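Side-chain contacts in protein (soluble lytic transglycosylase SLT70) (Escherichia coli, PDB 1QSA), which cleaves the beta-1,4-glycosidic bonds between N-acetylmuramic acid and N-acetylglucosamine in peptidoglycan, leaving a 1,6-anhydro bond in the muramic acid residue: residues Arg44-Thr47 against Asn52-Ala55; Glu253-Val258 against Ile279-Ser284; Arg545-Ala550 against Gly557-Trp562. One frame throughout, in Å; residues are numbered along the deposited sequence.

Interaction 1: Arg44-Thr47 against Asn52-Ala55. With SO4 (sulfate ion), chain I.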
loop_
_atom_site.group_PDB
_atom_site.type_symbol
_atom_site.label_atom_id
_atom_site.label_comp_id
_atom_site.label_asym_id
_atom_site.label_seq_id
_atom_site.Cartn_x
_atom_site.Cartn_y
_atom_site.Cartn_z
ATOM N N ARG A 44 -7.954 -2.144 -29.146
ATOM C CA ARG A 44 -8.512 -3.495 -29.100
ATOM C C ARG A 44 -8.276 -4.206 -30.437
ATOM O O ARG A 44 -7.888 -5.376 -30.469
ATOM C CB ARG A 44 -10.011 -3.450 -28.759
ATOM C CG ARG A 44 -10.595 -4.829 -28.466
ATOM C CD ARG A 44 -12.065 -4.741 -28.022
ATOM N NE ARG A 44 -12.666 -6.067 -27.874
ATOM C CZ ARG A 44 -13.836 -6.327 -27.289
ATOM N NH1 ARG A 44 -14.595 -5.363 -26.785
ATOM N NH2 ARG A 44 -14.267 -7.576 -27.236
ATOM N N GLN A 45 -8.486 -3.493 -31.536
ATOM C CA GLN A 45 -8.285 -4.060 -32.873
ATOM C C GLN A 45 -6.820 -4.458 -33.098
ATOM O O GLN A 45 -6.521 -5.560 -33.575
ATOM C CB GLN A 45 -8.704 -3.028 -33.912
ATOM C CG GLN A 45 -8.653 -3.495 -35.348
ATOM C CD GLN A 45 -9.246 -2.449 -36.263
ATOM O OE1 GLN A 45 -8.618 -1.428 -36.542
ATOM N NE2 GLN A 45 -10.489 -2.664 -36.682
ATOM N N ILE A 46 -5.904 -3.566 -32.740
ATOM C CA ILE A 46 -4.479 -3.841 -32.929
ATOM C C ILE A 46 -4.027 -5.038 -32.099
ATOM O O ILE A 46 -3.372 -5.954 -32.616
ATOM C CB ILE A 46 -3.640 -2.594 -32.584
ATOM C CG1 ILE A 46 -3.918 -1.491 -33.604
ATOM C CG2 ILE A 46 -2.151 -2.924 -32.558
ATOM C CD1 ILE A 46 -3.271 -0.158 -33.235
ATOM N N THR A 47 -4.412 -5.053 -30.828
ATOM C CA THR A 47 -4.025 -6.139 -29.925
ATOM C C THR A 47 -4.692 -7.474 -30.191
ATOM O O THR A 47 -4.184 -8.512 -29.763
ATOM C CB THR A 47 -4.164 -5.760 -28.435
ATOM O OG1 THR A 47 -5.494 -5.304 -28.148
ATOM C CG2 THR A 47 -3.167 -4.672 -28.084
ATOM N N ASN A 52 0.561 -10.730 -35.546
ATOM C CA ASN A 52 0.711 -10.506 -36.982
ATOM C C ASN A 52 0.811 -9.034 -37.363
ATOM O O ASN A 52 0.803 -8.687 -38.546
ATOM C CB ASN A 52 -0.458 -11.168 -37.710
ATOM C CG ASN A 52 -0.454 -12.672 -37.545
ATOM O OD1 ASN A 52 0.555 -13.326 -37.802
ATOM N ND2 ASN A 52 -1.564 -13.222 -37.096
ATOM N N GLN A 53 0.922 -8.165 -36.367
ATOM C CA GLN A 53 1.009 -6.742 -36.648
ATOM C C GLN A 53 2.392 -6.247 -37.042
ATOM O O GLN A 53 3.393 -6.605 -36.411
ATOM C CB GLN A 53 0.560 -5.921 -35.431
ATOM C CG GLN A 53 -0.885 -6.068 -35.058
ATOM C CD GLN A 53 -1.815 -5.382 -36.031
ATOM O OE1 GLN A 53 -1.375 -4.695 -36.963
ATOM N NE2 GLN A 53 -3.114 -5.567 -35.828
ATOM N N PRO A 54 2.480 -5.458 -38.129
ATOM C CA PRO A 54 3.798 -4.945 -38.508
ATOM C C PRO A 54 4.123 -3.797 -37.535
ATOM O O PRO A 54 3.219 -3.095 -37.069
ATOM C CB PRO A 54 3.585 -4.440 -39.941
ATOM C CG PRO A 54 2.124 -4.119 -40.001
ATOM C CD PRO A 54 1.480 -5.219 -39.191
ATOM N N ALA A 55 5.401 -3.609 -37.229
ATOM C CA ALA A 55 5.819 -2.573 -36.296
ATOM C C ALA A 55 5.314 -1.175 -36.658
ATOM O O ALA A 55 5.001 -0.378 -35.779
ATOM C CB ALA A 55 7.348 -2.572 -36.155
HETATM S S SO4 I . 7.281 -6.296 -38.971
HETATM O O1 SO4 I . 7.204 -5.728 -37.613
HETATM O O2 SO4 I . 8.555 -7.021 -39.132
HETATM O O3 SO4 I . 6.162 -7.237 -39.171
HETATM O O4 SO4 I . 7.202 -5.212 -39.966
#

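Interaction 2: Glu253-Val258 against Ile279-Ser284. With SO4 (sulfate ion), chain D.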
loop_
_atom_site.group_PDB
_atom_site.type_symbol
_atom_site.label_atom_id
_atom_site.label_comp_id
_atom_site.label_asym_id
_atom_site.label_seq_id
_atom_site.Cartn_x
_atom_site.Cartn_y
_atom_site.Cartn_z
ATOM N N GLU A 253 22.586 -5.463 16.926
ATOM C CA GLU A 253 21.549 -5.744 15.937
ATOM C C GLU A 253 20.875 -7.052 16.319
ATOM O O GLU A 253 19.647 -7.182 16.223
ATOM C CB GLU A 253 22.100 -5.863 14.505
ATOM C CG GLU A 253 20.964 -6.204 13.515
ATOM C CD GLU A 253 21.397 -6.501 12.080
ATOM O OE1 GLU A 253 22.572 -6.838 11.848
ATOM O OE2 GLU A 253 20.525 -6.425 11.182
ATOM N N LEU A 254 21.668 -8.026 16.767
ATOM C CA LEU A 254 21.100 -9.307 17.169
ATOM C C LEU A 254 20.188 -9.112 18.390
ATOM O O LEU A 254 19.128 -9.726 18.478
ATOM C CB LEU A 254 22.195 -10.325 17.499
ATOM C CG LEU A 254 23.158 -10.707 16.374
ATOM C CD1 LEU A 254 24.022 -11.860 16.861
ATOM C CD2 LEU A 254 22.390 -11.118 15.105
ATOM N N ARG A 255 20.618 -8.267 19.327
ATOM C CA ARG A 255 19.812 -7.994 20.521
ATOM C C ARG A 255 18.488 -7.355 20.120
ATOM O O ARG A 255 17.443 -7.736 20.637
ATOM C CB ARG A 255 20.542 -7.059 21.484
ATOM C CG ARG A 255 21.685 -7.705 22.238
ATOM C CD ARG A 255 22.104 -6.830 23.412
ATOM N NE ARG A 255 23.374 -7.286 23.968
ATOM C CZ ARG A 255 24.541 -6.697 23.733
ATOM N NH1 ARG A 255 24.604 -5.609 22.977
ATOM N NH2 ARG A 255 25.647 -7.193 24.263
ATOM N N ASP A 256 18.542 -6.406 19.179
ATOM C CA ASP A 256 17.340 -5.711 18.693
ATOM C C ASP A 256 16.347 -6.702 18.095
ATOM O O ASP A 256 15.139 -6.615 18.332
ATOM C CB ASP A 256 17.694 -4.666 17.618
ATOM C CG ASP A 256 18.405 -3.438 18.169
ATOM O OD1 ASP A 256 18.577 -3.298 19.395
ATOM O OD2 ASP A 256 18.801 -2.591 17.348
ATOM N N ILE A 257 16.868 -7.622 17.283
ATOM C CA ILE A 257 16.054 -8.640 16.629
ATOM C C ILE A 257 15.260 -9.461 17.653
ATOM O O ILE A 257 14.052 -9.665 17.496
ATOM C CB ILE A 257 16.945 -9.553 15.760
ATOM C CG1 ILE A 257 17.376 -8.789 14.502
ATOM C CG2 ILE A 257 16.230 -10.857 15.406
ATOM C CD1 ILE A 257 18.528 -9.436 13.767
ATOM N N VAL A 258 15.930 -9.883 18.722
ATOM C CA VAL A 258 15.276 -10.675 19.759
ATOM C C VAL A 258 14.279 -9.844 20.565
ATOM O O VAL A 258 13.161 -10.297 20.828
ATOM C CB VAL A 258 16.318 -11.333 20.684
ATOM C CG1 VAL A 258 15.635 -11.996 21.886
ATOM C CG2 VAL A 258 17.099 -12.376 19.905
ATOM N N ILE A 279 16.989 -2.990 24.836
ATOM C CA ILE A 279 16.424 -1.766 24.271
ATOM C C ILE A 279 17.136 -0.515 24.789
ATOM O O ILE A 279 17.294 0.455 24.050
ATOM C CB ILE A 279 14.894 -1.677 24.474
ATOM C CG1 ILE A 279 14.219 -2.901 23.847
ATOM C CG2 ILE A 279 14.343 -0.434 23.770
ATOM C CD1 ILE A 279 12.755 -3.023 24.164
ATOM N N MET A 280 17.594 -0.551 26.041
ATOM C CA MET A 280 18.321 0.578 26.630
ATOM C C MET A 280 19.630 0.836 25.877
ATOM O O MET A 280 20.092 1.973 25.794
ATOM C CB MET A 280 18.633 0.318 28.113
ATOM C CG MET A 280 17.449 0.504 29.057
ATOM S SD MET A 280 16.856 2.213 29.083
ATOM C CE MET A 280 18.134 3.011 30.074
ATOM N N ARG A 281 20.199 -0.227 25.310
ATOM C CA ARG A 281 21.444 -0.148 24.552
ATOM C C ARG A 281 21.223 -0.010 23.043
ATOM O O ARG A 281 22.181 0.030 22.268
ATOM C CB ARG A 281 22.287 -1.396 24.820
ATOM C CG ARG A 281 22.746 -1.528 26.252
ATOM C CD ARG A 281 23.952 -2.451 26.350
ATOM N NE ARG A 281 23.596 -3.820 26.713
ATOM C CZ ARG A 281 24.475 -4.814 26.814
ATOM N NH1 ARG A 281 25.762 -4.604 26.554
ATOM N NH2 ARG A 281 24.065 -6.026 27.157
ATOM N N SER A 282 19.963 0.074 22.633
ATOM C CA SER A 282 19.617 0.173 21.219
ATOM C C SER A 282 19.655 1.572 20.618
ATOM O O SER A 282 19.508 2.577 21.317
ATOM C CB SER A 282 18.235 -0.440 20.977
ATOM O OG SER A 282 17.909 -0.430 19.595
ATOM N N GLN A 283 19.863 1.612 19.305
ATOM C CA GLN A 283 19.885 2.850 18.539
ATOM C C GLN A 283 18.652 2.864 17.628
ATOM O O GLN A 283 18.422 3.827 16.888
ATOM C CB GLN A 283 21.150 2.925 17.664
ATOM C CG GLN A 283 22.475 2.855 18.421
ATOM C CD GLN A 283 22.604 3.948 19.452
ATOM O OE1 GLN A 283 22.265 5.108 19.193
ATOM N NE2 GLN A 283 23.083 3.586 20.641
ATOM N N SER A 284 17.867 1.788 17.682
ATOM C CA SER A 284 16.677 1.653 16.850
ATOM C C SER A 284 15.473 2.450 17.336
ATOM O O SER A 284 14.872 2.116 18.365
ATOM C CB SER A 284 16.293 0.172 16.723
ATOM O OG SER A 284 15.092 0.016 15.993
HETATM S S SO4 D . 15.237 2.193 13.018
HETATM O O1 SO4 D . 13.820 2.453 13.318
HETATM O O2 SO4 D . 16.069 3.227 13.680
HETATM O O3 SO4 D . 15.636 0.854 13.486
HETATM O O4 SO4 D . 15.444 2.263 11.559
HETATM O O HOH W 1 20.603 -0.545 17.483
#

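Interaction 3: Arg545-Ala550 against Gly557-Trp562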
loop_
_atom_site.group_PDB
_atom_site.type_symbol
_atom_site.label_atom_id
_atom_site.label_comp_id
_atom_site.label_asym_id
_atom_site.label_seq_id
_atom_site.Cartn_x
_atom_site.Cartn_y
_atom_site.Cartn_z
ATOM N N ARG A 545 -16.591 2.726 18.000
ATOM C CA ARG A 545 -15.928 2.839 16.702
ATOM C C ARG A 545 -14.455 2.455 16.689
ATOM O O ARG A 545 -13.915 2.096 15.643
ATOM C CB ARG A 545 -16.154 4.223 16.096
ATOM C CG ARG A 545 -17.636 4.491 15.767
ATOM C CD ARG A 545 -17.839 5.960 15.395
ATOM N NE ARG A 545 -17.236 6.787 16.440
ATOM C CZ ARG A 545 -16.354 7.760 16.228
ATOM N NH1 ARG A 545 -16.039 8.138 14.991
ATOM N NH2 ARG A 545 -15.829 8.403 17.270
ATOM N N ILE A 546 -13.794 2.515 17.841
ATOM C CA ILE A 546 -12.392 2.105 17.870
ATOM C C ILE A 546 -12.364 0.591 17.642
ATOM O O ILE A 546 -11.623 0.095 16.789
ATOM C CB ILE A 546 -11.721 2.461 19.232
ATOM C CG1 ILE A 546 -11.593 3.987 19.354
ATOM C CG2 ILE A 546 -10.349 1.778 19.356
ATOM C CD1 ILE A 546 -11.121 4.466 20.737
ATOM N N PHE A 547 -13.201 -0.126 18.394
ATOM C CA PHE A 547 -13.274 -1.586 18.275
ATOM C C PHE A 547 -13.806 -2.055 16.925
ATOM O O PHE A 547 -13.230 -2.958 16.316
ATOM C CB PHE A 547 -14.138 -2.190 19.392
ATOM C CG PHE A 547 -13.678 -1.846 20.789
ATOM C CD1 PHE A 547 -12.349 -1.557 21.048
ATOM C CD2 PHE A 547 -14.596 -1.808 21.846
ATOM C CE1 PHE A 547 -11.926 -1.233 22.335
ATOM C CE2 PHE A 547 -14.186 -1.485 23.141
ATOM C CZ PHE A 547 -12.848 -1.199 23.385
ATOM N N SER A 548 -14.873 -1.430 16.425
ATOM C CA SER A 548 -15.427 -1.866 15.148
ATOM C C SER A 548 -14.491 -1.590 13.981
ATOM O O SER A 548 -14.412 -2.389 13.053
ATOM C CB SER A 548 -16.811 -1.255 14.881
ATOM O OG SER A 548 -16.761 0.153 14.951
ATOM N N SER A 549 -13.763 -0.474 14.039
ATOM C CA SER A 549 -12.830 -0.149 12.970
ATOM C C SER A 549 -11.673 -1.144 13.005
ATOM O O SER A 549 -11.271 -1.662 11.979
ATOM C CB SER A 549 -12.318 1.295 13.097
ATOM O OG SER A 549 -13.401 2.219 12.989
ATOM N N ALA A 550 -11.149 -1.406 14.198
ATOM C CA ALA A 550 -10.067 -2.368 14.342
ATOM C C ALA A 550 -10.513 -3.767 13.908
ATOM O O ALA A 550 -9.760 -4.470 13.227
ATOM C CB ALA A 550 -9.563 -2.384 15.785
ATOM N N GLY A 557 -11.346 -11.433 16.285
ATOM C CA GLY A 557 -10.455 -12.206 17.138
ATOM C C GLY A 557 -9.271 -11.413 17.661
ATOM O O GLY A 557 -8.953 -11.459 18.859
ATOM N N ARG A 558 -8.636 -10.668 16.762
ATOM C CA ARG A 558 -7.488 -9.825 17.111
ATOM C C ARG A 558 -7.902 -8.760 18.107
ATOM O O ARG A 558 -7.177 -8.508 19.063
ATOM C CB ARG A 558 -6.889 -9.159 15.866
ATOM C CG ARG A 558 -5.915 -10.035 15.120
ATOM C CD ARG A 558 -4.667 -10.318 15.966
ATOM N NE ARG A 558 -3.890 -11.404 15.377
ATOM C CZ ARG A 558 -2.839 -11.986 15.950
ATOM N NH1 ARG A 558 -2.394 -11.564 17.130
ATOM N NH2 ARG A 558 -2.218 -12.978 15.322
ATOM N N VAL A 559 -9.068 -8.147 17.894
ATOM C CA VAL A 559 -9.538 -7.112 18.811
ATOM C C VAL A 559 -9.778 -7.718 20.199
ATOM O O VAL A 559 -9.406 -7.108 21.203
ATOM C CB VAL A 559 -10.797 -6.386 18.282
ATOM C CG1 VAL A 559 -11.278 -5.345 19.291
ATOM C CG2 VAL A 559 -10.495 -5.714 16.945
ATOM N N ARG A 560 -10.347 -8.925 20.266
ATOM C CA ARG A 560 -10.559 -9.584 21.564
ATOM C C ARG A 560 -9.220 -9.780 22.285
ATOM O O ARG A 560 -9.102 -9.512 23.482
ATOM C CB ARG A 560 -11.246 -10.936 21.371
ATOM C CG ARG A 560 -12.711 -10.823 20.990
ATOM C CD ARG A 560 -13.404 -12.183 21.057
ATOM N NE ARG A 560 -13.024 -13.090 19.971
ATOM C CZ ARG A 560 -13.653 -13.156 18.794
ATOM N NH1 ARG A 560 -14.650 -12.334 18.520
ATOM N NH2 ARG A 560 -13.254 -14.012 17.871
ATOM N N THR A 561 -8.217 -10.250 21.549
ATOM C CA THR A 561 -6.873 -10.444 22.101
ATOM C C THR A 561 -6.298 -9.125 22.632
ATOM O O THR A 561 -5.792 -9.052 23.753
ATOM C CB THR A 561 -5.929 -11.038 21.032
ATOM O OG1 THR A 561 -6.381 -12.356 20.707
ATOM C CG2 THR A 561 -4.490 -11.109 21.530
ATOM N N TRP A 562 -6.379 -8.072 21.829
ATOM C CA TRP A 562 -5.878 -6.777 22.252
ATOM C C TRP A 562 -6.568 -6.259 23.515
ATOM O O TRP A 562 -5.912 -5.731 24.420
ATOM C CB TRP A 562 -6.021 -5.781 21.104
ATOM C CG TRP A 562 -5.160 -6.156 19.928
ATOM C CD1 TRP A 562 -4.086 -7.012 19.932
ATOM C CD2 TRP A 562 -5.316 -5.708 18.574
ATOM N NE1 TRP A 562 -3.565 -7.120 18.661
ATOM C CE2 TRP A 562 -4.303 -6.338 17.808
ATOM C CE3 TRP A 562 -6.214 -4.838 17.926
ATOM C CZ2 TRP A 562 -4.164 -6.130 16.427
ATOM C CZ3 TRP A 562 -6.069 -4.630 16.542
ATOM C CH2 TRP A 562 -5.050 -5.276 15.816
#

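Interaction 1: Arg44-Thr47 against Asn52-Ala55
Gln53 reaches back across the short connection between two successive helices of the alpha-superhelix to the main chain at Ile46, near the end of helix 38-48. The bonded group is the side-chain amide: Gln53 NE2 donates to Ile46 O at 3.2 Å. The bond is noticeably bent, with an N-H...O angle of 136°. The donor approaches in the carbonyl plane, on a lone pair, at a C=O...N angle of 112°, while the oxygen lies somewhat tilted out of the plane of the Gln53 amide. A kink in the glutamine chain makes this possible: the turn at chi2 (-72°) brings the amide nitrogen to Ile46 O. Gln53 CG, at the kink, comes within 3.5 Å of Ile46 O. Gln53 CG also lies 4.2 Å from the branch methyl Ile46 CG2, so the aliphatic part of Gln53 rests on the isoleucine while its amide nitrogen is bonded to the backbone. One side-chain bond thus ties the segment leading into helix 55-64 to the last turns of the helix before it. The main chain of Gln53 is held separately, its O accepting from Arg85 NH2. Beyond it Pro54 takes the N-cap position of helix 55-64, and at the start of that helix Ala55 N donates to O1 of a sulfate ion, probably from the crystallisation liquor, at 2.8 Å.

Interaction 2: Glu253-Val258 against Ile279-Ser284
Arg255 and Arg281 lay their guanidinium groups flat on one another, a like-charge stack near the surface. The group centres are 3.6 Å apart and the planes are inclined by 27°, with each group offset toward the rim of the other. The bend of the Arg281 chain at chi3 (-97°) brings its guanidinium over that of Arg255, whose chain is extended from CG to NE. Neighbouring acceptors probably offset the repulsion: Arg281 NH2 forms a salt bridge with Asp277 OD2, and Arg255 NH1 bonds to Gln252 OE1. The direct hydrogen bond across the contact runs from Ser282 OG to Asp256 OD1, at 3.0 Å, and meets the oxygen from above the carboxylate plane. OD1 also accepts from Gln252 NE2. Asp256 OD2 takes a bond from a water at 2.7 Å, and that water accepts from Gln283 N at 2.9 Å. With an alanine at Asp256 the carboxylate is gone, and the Ser282 hydroxyl and Gln252 amide would probably lose the oxygen they both use, and the water its anchor on this helix. Turn and capping bonds order the second segment: Ser282 OG accepts from Ser284 N at 2.9 Å, an ST turn, while Ser284 OG caps Leu287 N and donates to O3 of a sulfate, probably from the crystallisation liquor, at 2.7 Å. The contact thus joins helix 248-260 to the turn between helices 269-280 and 285-298; Leu287 packs on Asp256 and Ser282, while Leu254 and Val258 pack against helices 212-228 and 230-243.

Interaction 3: Arg545-Ala550 against Gly557-Trp562
Val559 presses its CG2 methyl onto Ala550, 3.6 Å from the alanine CB and equally near Ala550 C, where two successive helices of the lysozyme-like transglycosylase domain meet. The valine uses both branches. Val559 CG1, set anti to the backbone N (chi1 178°), comes to 4.3 Å from CB of Phe547, one turn before Ala550, while Val559 CG2 also reaches Phe547 O at 3.9 Å. The valine therefore sits against the turn formed by Phe547 and Ala550. The same methyl of Ala550 also meets Trp562, lying at the edge of the indole, close to the ring plane, with Ala550 CB 4.2 Å from Trp562 CZ3. No hydrogen bond crosses here, and all four residues are buried, so the side chains meet through apolar atoms alone. The axes of segments 545-550 and 557-562 approach to 9.6 Å, with 134° between their N-to-C directions, and the small alanine lies at the point where the backbones come nearest. In the preceding residue, Ser549 OG donates to Arg545 O at 2.7 Å and also bonds to Tyr470 OH, linking this helix to helix 468-479. That helix carries Glu478, the predicted active-site residue, whose side chain lies about 11 Å from that of Ala550. Around the pair, Phe547 meets Phe575 of helix 572-578 edge-to-face, Trp562 does likewise with Phe581, and helix 582-601 packs on Ile546, Ser549 and Trp562.

Overall arrangement
From the N terminus the three contacts follow in series; none nests in or crosses another. Interaction 1 closes the short connection between helices 38-48 and 55-64. Interaction 2 closes a longer excursion that takes in most of helix 269-280, tying helix 248-260 to the turn that precedes helix 285-298. Interaction 3 returns to a tight connection, between helices 545-554 and 556-566, inside the transglycosylase domain. Interaction 1 lies across the centre of the chain from both others, its centre about 58 Å from that of interaction 2 and 53 Å from that of interaction 3. Interactions 2 and 3 are nearer neighbours, but their closest atoms remain about 16 Å apart.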